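PDB 6FIG: receptor-like protein kinase ANXUR1 from Arabidopsis thaliana, which is a malectin-like receptor kinase involved in plant reproduction, whose ectodomain probably senses extracellular signals and relays them to a cytoplasmic serine/threonine kinase. Local coordinates for residues 4-9 / 26-31; 62-67 / 154-159; 299-302 / 307-310. One frame throughout, in Å; residues are numbered along the deposited sequence.

Contact 1 (4-9 / 26-31); sequences LALSCG and TKFLKT. With CA (calcium ion), chain I; EDO (1,2-ethanediol), chain J.
Leu4 and Leu6 reach from one strand to the ring of Phe28, and the whole contact is made by these three side chains. Leu4 and Phe28 approach from opposite directions, and the CD1 methyl of Leu4 settles over one face of the ring as a CH-pi contact, 3.7 Å from the ring centroid and 16° off the normal. It is displaced toward the rim, so that Leu4 CD1 comes nearest to Phe28 CZ, at 3.6 Å. Leu6 crosses the phenylalanine at about a right angle and meets it obliquely, its CD2 lying 3.7 Å from Phe28 CE2. On the face opposite Leu4 lies the CB of Lys27, the residue just before Phe28.

Both leucines hold CG anti to the carbonyl carbon (chi1 -61° for Leu4, -50° for Leu6); being two residues apart on the extended strand 4-7, they send their branches to the same side. Phe28 closes a short 3-10 segment, 26-28, from which the chain passes directly into strand 29-31; Leu29 N bonds back to Thr26 O at 3.2 Å. Strand 4-7 is itself held by backbone hydrogen bonds to Ile156 and Val158 on one neighbouring strand and to Glu23 on another. Beyond Leu6 the strand runs into the calcium site, where Ser7 OG at 2.6 Å and Cys8 O at 2.5 Å bind the ion together with Pro51, Thr54 and Asn154. A 1,2-ethanediol, probably from the crystallisation liquor, accepts a nearly straight bond from Ala5 N to its O2 (2.9 Å).

The two segments thus meet through dispersion and CH-pi forces alone, with the polar chemistry at the calcium kept to Ser7 and Cys8, at and just beyond the end of strand 4-7, so this join depends on the fit of methyls to a ring rather than on directed bonds.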
# COMPACT_ATOMS: atom_id res chain seq x y z
N LEU A 4 4.80 -9.18 -3.71
CA LEU A 4 6.19 -9.05 -4.13
C LEU A 4 6.33 -8.19 -5.36
O LEU A 4 5.50 -8.25 -6.28
CB LEU A 4 6.75 -10.42 -4.47
CG LEU A 4 6.78 -11.46 -3.36
CD1 LEU A 4 7.39 -12.75 -3.89
CD2 LEU A 4 7.59 -10.96 -2.18
N ALA A 5 7.42 -7.41 -5.40
CA ALA A 5 7.87 -6.75 -6.60
C ALA A 5 9.36 -7.07 -6.68
O ALA A 5 10.18 -6.51 -5.94
CB ALA A 5 7.64 -5.26 -6.53
N LEU A 6 9.68 -8.04 -7.55
CA LEU A 6 11.03 -8.57 -7.68
C LEU A 6 11.69 -8.00 -8.91
O LEU A 6 11.16 -8.14 -10.02
CB LEU A 6 10.99 -10.09 -7.79
CG LEU A 6 10.17 -10.84 -6.74
CD1 LEU A 6 10.23 -12.33 -7.02
CD2 LEU A 6 10.65 -10.51 -5.33
N SER A 7 12.82 -7.33 -8.73
CA SER A 7 13.59 -6.87 -9.87
C SER A 7 14.66 -7.92 -10.10
O SER A 7 15.59 -8.06 -9.30
CB SER A 7 14.22 -5.50 -9.65
OG SER A 7 14.89 -5.10 -10.85
N CYS A 8 14.49 -8.68 -11.17
CA CYS A 8 15.33 -9.83 -11.42
C CYS A 8 16.71 -9.35 -11.84
O CYS A 8 16.82 -8.40 -12.62
CB CYS A 8 14.68 -10.70 -12.48
SG CYS A 8 13.00 -11.11 -11.99
N GLY A 9 17.72 -9.97 -11.28
CA GLY A 9 19.12 -9.64 -11.58
C GLY A 9 19.73 -8.56 -10.70
O GLY A 9 20.86 -8.14 -10.96
N THR A 26 16.28 -13.18 -5.83
CA THR A 26 17.14 -14.31 -5.48
C THR A 26 16.51 -15.39 -4.59
O THR A 26 16.51 -16.56 -4.97
CB THR A 26 18.45 -13.77 -4.87
OG1 THR A 26 19.12 -12.98 -5.87
CG2 THR A 26 19.38 -14.89 -4.42
N LYS A 27 15.92 -14.97 -3.47
CA LYS A 27 15.30 -15.88 -2.51
C LYS A 27 14.18 -16.75 -3.08
O LYS A 27 13.88 -17.80 -2.53
CB LYS A 27 14.71 -15.08 -1.33
CG LYS A 27 15.74 -14.45 -0.40
CD LYS A 27 15.08 -13.82 0.82
CE LYS A 27 14.01 -12.80 0.47
NZ LYS A 27 13.61 -12.01 1.67
N PHE A 28 13.56 -16.30 -4.18
CA PHE A 28 12.42 -17.01 -4.73
C PHE A 28 12.76 -17.93 -5.88
O PHE A 28 11.90 -18.67 -6.31
CB PHE A 28 11.36 -15.99 -5.14
CG PHE A 28 10.94 -15.13 -4.01
CD1 PHE A 28 10.07 -15.62 -3.04
CD2 PHE A 28 11.48 -13.86 -3.84
CE1 PHE A 28 9.72 -14.83 -1.95
CE2 PHE A 28 11.13 -13.07 -2.75
CZ PHE A 28 10.26 -13.57 -1.80
N LEU A 29 14.01 -17.91 -6.36
CA LEU A 29 14.40 -18.79 -7.45
C LEU A 29 14.65 -20.17 -6.84
O LEU A 29 15.45 -20.29 -5.90
CB LEU A 29 15.64 -18.21 -8.14
CG LEU A 29 16.07 -18.82 -9.47
CD1 LEU A 29 14.99 -18.74 -10.54
CD2 LEU A 29 17.36 -18.13 -9.93
N LYS A 30 13.94 -21.20 -7.33
CA LYS A 30 13.90 -22.54 -6.69
C LYS A 30 14.71 -23.62 -7.44
O LYS A 30 15.42 -24.42 -6.80
CB LYS A 30 12.44 -22.99 -6.52
CG LYS A 30 12.24 -24.28 -5.72
CD LYS A 30 12.38 -24.06 -4.22
CE LYS A 30 12.48 -25.38 -3.45
NZ LYS A 30 11.26 -26.20 -3.63
N THR A 31 14.58 -23.70 -8.76
CA THR A 31 15.25 -24.73 -9.57
C THR A 31 15.91 -24.07 -10.76
O THR A 31 15.40 -23.07 -11.27
CB THR A 31 14.27 -25.80 -10.12
OG1 THR A 31 13.35 -25.21 -11.06
CG2 THR A 31 13.48 -26.47 -9.01
CA CA I . 15.52 -6.29 -13.12
C1 EDO J . 9.28 -4.86 -1.83
O1 EDO J . 10.04 -4.65 -3.02
C2 EDO J . 8.19 -5.85 -2.21
O2 EDO J . 8.75 -7.01 -2.82

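Contact 2 (62-67 / 154-159); sequences ATYEIP and NGIEVI. With CA (calcium ion), chain I.
Between two strands whose backbones are too far apart to bond, the methyl Ile156 CD1 lies over a face of the Tyr64 ring. The methyl stands 3.8 Å from the ring centroid and 18° off its normal, a CH-pi contact shifted toward the rim, with Ile156 CD1 3.6 Å from Tyr64 CE2. The two side chains cross at a slant. In Ile156, CG1 is anti to the carbonyl carbon (chi1 -60°) and the chain beyond it is extended, which carries CD1 out to the ring. The hydroxyl of Tyr64 is hydrogen-bonded to Asp25 OD2, a polar partner for the end of this buried ring.

Further along, Ile66 and Val158, each directed at the other's strand, lie alongside one another, and Ile66 CD1 touches Val158 CG2 at 3.8 Å. The same methyl, Ile66 CD1, is only loosely against Ile156 CG2, at 4.4 Å.

This is face-to-face packing of two beta sheets, as in the beta-sandwich of malectin-like domains: strand 62-67 pairs with 29-31 and 135-142, whereas 155-159 lies between strands 4-7 and 73-80. The segment axes approach to 9.5 Å and run roughly the same way, 28° apart. Leu76 extends the apolar layer beside Ile156 and Val158, and Cys8 touches both Tyr64 and Ile156.

Asn154 and Gly155 form a classic beta bulge opposite Tyr79, and Asn154 O binds the calcium ion at 2.4 Å. Glu157, on the side of its strand turned from Tyr64, makes salt bridges to Lys20 and Arg77.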
# COMPACT_ATOMS: atom_id res chain seq x y z
N ALA A 62 13.88 -22.99 -15.59
CA ALA A 62 14.08 -22.50 -14.23
C ALA A 62 12.72 -22.15 -13.66
O ALA A 62 11.81 -21.75 -14.40
CB ALA A 62 14.99 -21.28 -14.25
N THR A 63 12.57 -22.30 -12.35
CA THR A 63 11.29 -22.04 -11.69
C THR A 63 11.50 -21.15 -10.47
O THR A 63 12.45 -21.36 -9.69
CB THR A 63 10.61 -23.36 -11.25
OG1 THR A 63 10.39 -24.20 -12.39
CG2 THR A 63 9.27 -23.10 -10.53
N TYR A 64 10.60 -20.18 -10.32
CA TYR A 64 10.40 -19.44 -9.07
C TYR A 64 9.26 -20.09 -8.29
O TYR A 64 8.28 -20.56 -8.89
CB TYR A 64 9.98 -18.00 -9.32
CG TYR A 64 11.02 -17.15 -10.00
CD1 TYR A 64 11.88 -16.35 -9.26
CD2 TYR A 64 11.12 -17.12 -11.36
CE1 TYR A 64 12.81 -15.53 -9.87
CE2 TYR A 64 12.06 -16.33 -12.00
CZ TYR A 64 12.90 -15.53 -11.24
OH TYR A 64 13.82 -14.75 -11.85
N GLU A 65 9.35 -20.06 -6.97
CA GLU A 65 8.26 -20.45 -6.09
C GLU A 65 7.95 -19.28 -5.16
O GLU A 65 8.81 -18.83 -4.39
CB GLU A 65 8.61 -21.71 -5.31
CG GLU A 65 8.48 -22.96 -6.17
CD GLU A 65 8.67 -24.28 -5.42
OE1 GLU A 65 8.77 -24.29 -4.18
OE2 GLU A 65 8.71 -25.32 -6.11
N ILE A 66 6.72 -18.78 -5.24
CA ILE A 66 6.32 -17.60 -4.49
C ILE A 66 5.18 -17.99 -3.55
O ILE A 66 4.16 -18.49 -4.00
CB ILE A 66 5.92 -16.49 -5.47
CG1 ILE A 66 7.22 -15.98 -6.15
CG2 ILE A 66 5.20 -15.34 -4.77
CD1 ILE A 66 6.99 -15.10 -7.32
N PRO A 67 5.34 -17.72 -2.23
CA PRO A 67 4.24 -18.05 -1.33
C PRO A 67 3.00 -17.20 -1.58
O PRO A 67 3.12 -15.99 -1.77
CB PRO A 67 4.83 -17.77 0.07
CG PRO A 67 6.29 -17.69 -0.11
CD PRO A 67 6.51 -17.20 -1.50
N ASN A 154 12.95 -9.37 -16.47
CA ASN A 154 13.47 -8.19 -15.78
C ASN A 154 12.79 -7.92 -14.44
O ASN A 154 13.43 -7.43 -13.50
CB ASN A 154 13.36 -6.97 -16.66
CG ASN A 154 14.13 -7.14 -17.95
OD1 ASN A 154 13.59 -7.65 -18.93
ND2 ASN A 154 15.40 -6.73 -17.95
N GLY A 155 11.51 -8.25 -14.36
CA GLY A 155 10.75 -8.02 -13.15
C GLY A 155 9.55 -8.93 -13.03
O GLY A 155 8.96 -9.33 -14.04
N ILE A 156 9.21 -9.27 -11.80
CA ILE A 156 8.03 -10.07 -11.49
C ILE A 156 7.27 -9.41 -10.35
O ILE A 156 7.86 -9.12 -9.33
CB ILE A 156 8.40 -11.52 -11.11
CG1 ILE A 156 9.13 -12.22 -12.25
CG2 ILE A 156 7.15 -12.32 -10.74
CD1 ILE A 156 9.70 -13.58 -11.91
N GLU A 157 5.95 -9.18 -10.52
CA GLU A 157 5.09 -8.83 -9.38
C GLU A 157 4.00 -9.86 -9.18
O GLU A 157 3.44 -10.37 -10.15
CB GLU A 157 4.41 -7.47 -9.52
CG GLU A 157 5.31 -6.28 -9.63
CD GLU A 157 4.47 -5.02 -9.53
OE1 GLU A 157 4.04 -4.52 -10.58
OE2 GLU A 157 4.21 -4.58 -8.39
N VAL A 158 3.76 -10.19 -7.92
CA VAL A 158 2.63 -10.99 -7.50
C VAL A 158 1.89 -10.22 -6.44
O VAL A 158 2.46 -9.87 -5.43
CB VAL A 158 3.08 -12.36 -6.97
CG1 VAL A 158 1.86 -13.17 -6.52
CG2 VAL A 158 3.83 -13.10 -8.06
N ILE A 159 0.60 -9.96 -6.69
CA ILE A 159 -0.21 -9.05 -5.88
C ILE A 159 -1.55 -9.74 -5.63
O ILE A 159 -2.29 -10.01 -6.58
CB ILE A 159 -0.47 -7.74 -6.65
CG1 ILE A 159 0.85 -7.03 -7.02
CG2 ILE A 159 -1.36 -6.80 -5.85
CD1 ILE A 159 0.73 -6.11 -8.21
CA CA I . 15.52 -6.29 -13.12

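Contact 3 (299-302 / 307-310); sequences FNIY and TAQA. With NAG (2-acetamido-2-deoxy-beta-D-glucopyranose), chain D; NAG (2-acetamido-2-deoxy-beta-D-glucopyranose), chain B.
Tyr302, with CG anti to its carbonyl carbon (chi1 -50°), and Thr307, with OG1 likewise placed (chi1 -67°), lie side by side and point the same way, bringing the hydroxyl oxygen to the ring's edge. They belong to a short antiparallel hairpin interrupted by a classic beta bulge, in which Ala308 and Gln309 both face Ile301.

As the bulge implies, Ile301 O accepts two N-H groups, from Ala308 N at 2.9 Å and from Gln309 N at 3.1 Å. Ile301 N returns a bond to Gln309 O, 2.8 Å long. Alongside these bonds Ile301 CG2 packs on Ala308 CB at 4.0 Å, and OD1 of Asn300 rests 3.3 Å from Ala310 CA.

On the Tyr302 and Thr307 side of the hairpin, these two residues form part of a glycan-contacting surface with Asn305 and Gln348, each hydrogen-bonded to sugar. C5 of one N-acetylglucosamine stands over a face of the Tyr302 ring, 3.7 Å from Tyr302 CD2. The acetyl methyl C8 of the next sugar touches both residues, 3.6 Å from Thr307 OG1.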
# COMPACT_ATOMS: atom_id res chain seq x y z
N PHE A 299 -27.83 5.87 -25.47
CA PHE A 299 -26.94 5.54 -26.58
C PHE A 299 -26.79 4.07 -26.84
O PHE A 299 -26.93 3.24 -25.92
CB PHE A 299 -25.56 6.21 -26.39
CG PHE A 299 -24.89 5.94 -25.08
CD1 PHE A 299 -25.20 6.65 -23.95
CD2 PHE A 299 -23.83 5.01 -25.01
CE1 PHE A 299 -24.55 6.43 -22.76
CE2 PHE A 299 -23.18 4.79 -23.82
CZ PHE A 299 -23.54 5.51 -22.69
N ASN A 300 -26.48 3.76 -28.09
CA ASN A 300 -26.27 2.40 -28.55
C ASN A 300 -24.80 2.07 -28.43
O ASN A 300 -23.95 2.94 -28.61
CB ASN A 300 -26.72 2.23 -29.99
CG ASN A 300 -28.21 2.44 -30.17
OD1 ASN A 300 -29.02 2.05 -29.32
ND2 ASN A 300 -28.58 3.11 -31.25
N ILE A 301 -24.50 0.81 -28.11
CA ILE A 301 -23.12 0.34 -27.95
C ILE A 301 -22.98 -0.92 -28.79
O ILE A 301 -23.80 -1.84 -28.65
CB ILE A 301 -22.78 0.00 -26.50
CG1 ILE A 301 -23.02 1.20 -25.57
CG2 ILE A 301 -21.33 -0.48 -26.37
CD1 ILE A 301 -22.73 0.91 -24.11
N TYR A 302 -21.96 -0.94 -29.64
CA TYR A 302 -21.68 -2.08 -30.51
C TYR A 302 -20.26 -2.58 -30.27
O TYR A 302 -19.35 -1.79 -30.01
CB TYR A 302 -21.85 -1.69 -31.98
CG TYR A 302 -23.14 -0.98 -32.26
CD1 TYR A 302 -24.33 -1.69 -32.38
CD2 TYR A 302 -23.18 0.40 -32.44
CE1 TYR A 302 -25.52 -1.04 -32.67
CE2 TYR A 302 -24.36 1.06 -32.73
CZ TYR A 302 -25.52 0.34 -32.84
OH TYR A 302 -26.69 1.05 -33.14
N THR A 307 -24.48 -6.07 -31.45
CA THR A 307 -25.21 -5.25 -30.48
C THR A 307 -24.84 -5.62 -29.06
O THR A 307 -24.99 -6.77 -28.64
CB THR A 307 -26.74 -5.37 -30.71
OG1 THR A 307 -27.09 -4.77 -31.96
CG2 THR A 307 -27.53 -4.67 -29.60
N ALA A 308 -24.31 -4.64 -28.31
CA ALA A 308 -24.10 -4.77 -26.88
C ALA A 308 -25.25 -4.13 -26.08
O ALA A 308 -25.75 -4.71 -25.12
CB ALA A 308 -22.76 -4.17 -26.50
N GLN A 309 -25.65 -2.91 -26.47
CA GLN A 309 -26.86 -2.27 -25.94
C GLN A 309 -27.45 -1.53 -27.09
O GLN A 309 -26.80 -0.63 -27.64
CB GLN A 309 -26.57 -1.20 -24.90
CG GLN A 309 -26.03 -1.61 -23.58
CD GLN A 309 -26.84 -2.61 -22.77
OE1 GLN A 309 -28.04 -2.76 -22.84
NE2 GLN A 309 -26.12 -3.30 -21.95
N ALA A 310 -28.66 -1.88 -27.48
CA ALA A 310 -29.30 -1.15 -28.54
C ALA A 310 -30.77 -1.46 -28.55
O ALA A 310 -31.29 -1.94 -27.53
CB ALA A 310 -28.63 -1.47 -29.88
C1 NAG D . -22.28 2.69 -35.94
C2 NAG D . -23.07 2.97 -37.21
C3 NAG D . -23.98 1.80 -37.56
C4 NAG D . -23.27 0.46 -37.48
C5 NAG D . -22.61 0.33 -36.12
C6 NAG D . -21.91 -1.00 -35.85
C7 NAG D . -23.60 5.35 -37.52
C8 NAG D . -24.52 6.46 -37.09
N2 NAG D . -23.84 4.18 -36.94
O3 NAG D . -24.48 1.99 -38.88
O4 NAG D . -24.21 -0.59 -37.63
O5 NAG D . -21.67 1.40 -36.02
O6 NAG D . -20.73 -1.13 -36.65
O7 NAG D . -22.72 5.53 -38.36
C1 NAG B . -23.76 -1.52 -38.62
C2 NAG B . -24.56 -2.81 -38.56
C3 NAG B . -23.94 -3.78 -39.55
C4 NAG B . -23.87 -3.18 -40.96
C5 NAG B . -23.30 -1.75 -40.96
C6 NAG B . -23.54 -1.04 -42.29
C7 NAG B . -25.58 -3.22 -36.35
C8 NAG B . -25.42 -3.91 -35.03
N2 NAG B . -24.58 -3.39 -37.22
O3 NAG B . -24.71 -4.99 -39.56
O4 NAG B . -23.07 -4.03 -41.79
O5 NAG B . -23.88 -0.95 -39.92
O6 NAG B . -24.79 -0.34 -42.25
O7 NAG B . -26.58 -2.54 -36.59

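Contacts 1 and 2 are neighbours, their centres 6 Å apart, and together they pack two sheets: strands 4-7 and 151-161 are adjacent in one, strands 29-31 and 62-67 in the other. Backbone pairs within each sheet, Leu6 N with Ile156 O and Lys30 N with Thr63 O, link the two contacts, and both supply ligands to the same calcium ion. Contact 3 comes last along the chain, on the opposite side of its centre, about 46 Å from contact 1 and 41 Å from contact 2 between centres. It lies at the edge of a separate four-stranded sheet, where it touches bound glycan. The three contacts sample two distant regions of the ectodomain, consistent with its tandem malectin-like architecture.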